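Local coordinates for lipid binding protein (Grifola frondosa, PDB 5H0Q) that binds membrane domains that contain sphingomyelin together with cholesterol, and serves as a probe for following them in cells, at residues V57-L62 against H104-G109. Sequence-based numbering, arbitrary orientation.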
ATOM      1  N   VAL A  57      16.277  -3.238 -15.744  1.00 39.92           N
ATOM      2  CA  VAL A  57      15.297  -3.439 -16.800  1.00 30.37           C
ATOM      3  C   VAL A  57      14.609  -4.781 -16.598  1.00 28.55           C
ATOM      4  O   VAL A  57      15.276  -5.812 -16.451  1.00 34.88           O
ATOM      5  CB  VAL A  57      15.973  -3.377 -18.176  1.00 38.14           C
ATOM      6  CG1 VAL A  57      14.969  -3.729 -19.293  1.00 41.11           C
ATOM      7  CG2 VAL A  57      16.560  -2.015 -18.387  1.00 47.47           C
ATOM      8  N   GLY A  58      13.279  -4.777 -16.623  1.00 30.40           N
ATOM      9  CA  GLY A  58      12.539  -6.011 -16.476  1.00 27.66           C
ATOM     10  C   GLY A  58      11.073  -5.681 -16.304  1.00 29.83           C
ATOM     11  O   GLY A  58      10.565  -4.818 -17.021  1.00 28.65           O
ATOM     12  N   VAL A  59      10.366  -6.356 -15.392  1.00 25.93           N
ATOM     13  CA  VAL A  59       9.021  -5.959 -15.008  1.00 24.10           C
ATOM     14  C   VAL A  59       8.989  -5.983 -13.496  1.00 22.17           C
ATOM     15  O   VAL A  59       9.372  -6.991 -12.888  1.00 25.41           O
ATOM     16  CB  VAL A  59       7.935  -6.892 -15.570  1.00 23.06           C
ATOM     17  CG1 VAL A  59       6.565  -6.470 -15.065  1.00 24.77           C
ATOM     18  CG2 VAL A  59       7.944  -6.873 -17.074  1.00 25.20           C
ATOM     19  N   CYS A  60       8.580  -4.876 -12.893  1.00 25.00           N
ATOM     20  CA  CYS A  60       8.455  -4.825 -11.446  1.00 25.15           C
ATOM     21  C   CYS A  60       7.492  -3.725 -11.049  1.00 23.89           C
ATOM     22  O   CYS A  60       7.037  -2.926 -11.869  1.00 26.09           O
ATOM     23  CB  CYS A  60       9.798  -4.570 -10.784  1.00 25.31           C
ATOM     24  SG  CYS A  60      10.450  -2.879 -11.082  1.00 26.31           S
ATOM     25  N   VAL A  61       7.225  -3.670  -9.752  1.00 21.36           N
ATOM     26  CA  VAL A  61       6.520  -2.550  -9.162  1.00 21.22           C
ATOM     27  C   VAL A  61       7.352  -2.063  -7.994  1.00 22.77           C
ATOM     28  O   VAL A  61       7.918  -2.863  -7.243  1.00 20.83           O
ATOM     29  CB  VAL A  61       5.084  -2.904  -8.703  1.00 21.66           C
ATOM     30  CG1 VAL A  61       4.198  -3.165  -9.908  1.00 23.16           C
ATOM     31  CG2 VAL A  61       5.074  -4.115  -7.728  1.00 20.76           C
ATOM     32  N   LEU A  62       7.416  -0.758  -7.849  1.00 23.35           N
ATOM     33  CA  LEU A  62       8.142  -0.093  -6.773  1.00 20.61           C
ATOM     34  C   LEU A  62       7.049   0.534  -5.906  1.00 20.29           C
ATOM     35  O   LEU A  62       6.496   1.576  -6.258  1.00 24.03           O
ATOM     36  CB  LEU A  62       9.108   0.972  -7.280  1.00 23.32           C
ATOM     37  CG  LEU A  62      10.340   0.641  -8.125  1.00 30.97           C
ATOM     38  CD1 LEU A  62      10.983  -0.665  -7.735  1.00 24.52           C
ATOM     39  CD2 LEU A  62       9.970   0.635  -9.593  1.00 30.57           C
ATOM     40  N   HIS A 104       8.460  -5.541  -5.854  1.00 19.32           N
ATOM     41  CA  HIS A 104       8.027  -6.862  -6.286  1.00 20.73           C
ATOM     42  C   HIS A 104       8.372  -6.976  -7.757  1.00 22.20           C
ATOM     43  O   HIS A 104       8.089  -6.051  -8.520  1.00 22.85           O
ATOM     44  CB  HIS A 104       6.521  -7.047  -6.052  1.00 21.13           C
ATOM     45  CG  HIS A 104       6.077  -8.465  -6.145  1.00 20.33           C
ATOM     46  ND1 HIS A 104       5.681  -9.047  -7.328  1.00 22.76           N
ATOM     47  CD2 HIS A 104       5.958  -9.428  -5.194  1.00 21.29           C
ATOM     48  CE1 HIS A 104       5.318 -10.300  -7.101  1.00 25.19           C
ATOM     49  NE2 HIS A 104       5.487 -10.559  -5.817  1.00 22.50           N
ATOM     50  N   THR A 105       8.989  -8.079  -8.154  1.00 22.85           N
ATOM     51  CA  THR A 105       9.487  -8.216  -9.514  1.00 24.47           C
ATOM     52  C   THR A 105       8.985  -9.500 -10.142  1.00 29.46           C
ATOM     53  O   THR A 105       8.560 -10.426  -9.457  1.00 24.55           O
ATOM     54  CB  THR A 105      11.024  -8.242  -9.581  1.00 27.07           C
ATOM     55  OG1 THR A 105      11.519  -9.517  -9.145  1.00 28.49           O
ATOM     56  CG2 THR A 105      11.617  -7.169  -8.725  1.00 26.72           C
ATOM     57  N   LYS A 106       9.070  -9.548 -11.466  1.00 20.19           N
ATOM     58  CA  LYS A 106       8.814 -10.786 -12.173  1.00 22.81           C
ATOM     59  C   LYS A 106       9.863 -11.815 -11.767  1.00 22.86           C
ATOM     60  O   LYS A 106      10.891 -11.496 -11.156  1.00 25.34           O
ATOM     61  CB  LYS A 106       8.838 -10.560 -13.677  1.00 26.70           C
ATOM     62  CG  LYS A 106      10.251 -10.284 -14.221  1.00 24.58           C
ATOM     63  CD  LYS A 106      10.224 -10.100 -15.738  1.00 26.81           C
ATOM     64  CE  LYS A 106      11.624 -10.116 -16.337  1.00 29.89           C
ATOM     65  NZ  LYS A 106      12.237 -11.443 -16.194  1.00 28.67           N
ATOM     66  N   SER A 107       9.608 -13.053 -12.159  1.00 23.49           N
ATOM     67  CA  SER A 107      10.570 -14.109 -11.901  1.00 25.55           C
ATOM     68  C   SER A 107      11.790 -13.910 -12.788  1.00 34.44           C
ATOM     69  O   SER A 107      11.673 -13.510 -13.943  1.00 26.32           O
ATOM     70  CB  SER A 107       9.946 -15.467 -12.168  1.00 33.08           C
ATOM     71  OG  SER A 107       8.836 -15.688 -11.308  1.00 34.93           O
ATOM     72  N   ALA A 108      12.956 -14.200 -12.237  1.00 26.84           N
ATOM     73  CA  ALA A 108      14.203 -14.037 -12.972  1.00 28.16           C
ATOM     74  C   ALA A 108      14.151 -14.791 -14.290  1.00 28.47           C
ATOM     75  O   ALA A 108      13.761 -15.968 -14.357  1.00 28.62           O
ATOM     76  CB  ALA A 108      15.367 -14.524 -12.115  1.00 28.12           C
ATOM     77  N   GLY A 109      14.483 -14.082 -15.368  1.00 26.89           N
ATOM     78  CA  GLY A 109      14.587 -14.709 -16.667  1.00 26.39           C
ATOM     79  C   GLY A 109      13.285 -14.985 -17.364  1.00 25.03           C
ATOM     80  O   GLY A 109      13.305 -15.443 -18.503  1.00 26.72           O
TER
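His104 and Val61 form an antiparallel hydrogen-bonded pair, His104 N to Val61 O at 3.1 Å and Val61 N to His104 O at 2.8 Å. Beta-branched Val61 suits extended backbone, and its CG2 packs 3.7 Å from His104 CB, the side chains pointing the same way. The imidazole swings away from Val61, because chi1 (-165°) sets CG trans to the amide nitrogen; His104 NE2 and ND1 hydrogen-bond to the hydroxyls of Ser80 and Ser114, and Phe85 and Trp132 meet the ring edge-to-face, a buried setting that suits a group both polar and aromatic. Strands 60-68 and 99-105 are thus joined in a mixed sheet whose His104 and Val61 face meets strand 126-134 of a second sheet, consistent with an actinoporin-like beta-sandwich; Tyr55 of helix 41-55 touches Cys60 and Thr105 on the other face. Compact side chains suit this non-hydrogen-bonded pair, Cys60 CA only 4.0 Å from Thr105 CA; Thr105 OG1 donates a hydrogen bond to Lys106 O. Beyond the strand, Lys106 N reaches Val59 O at 2.9 Å. The aliphatic chain of Lys106 crosses Val59 at about a right angle, Lys106 CD lying 3.9 Å from Val59 CB, and passes Gly58, which has no side chain to obstruct it. A bend at chi4 (67°) brings NZ to hydrogen-bond Ser107 O and Ala110 O.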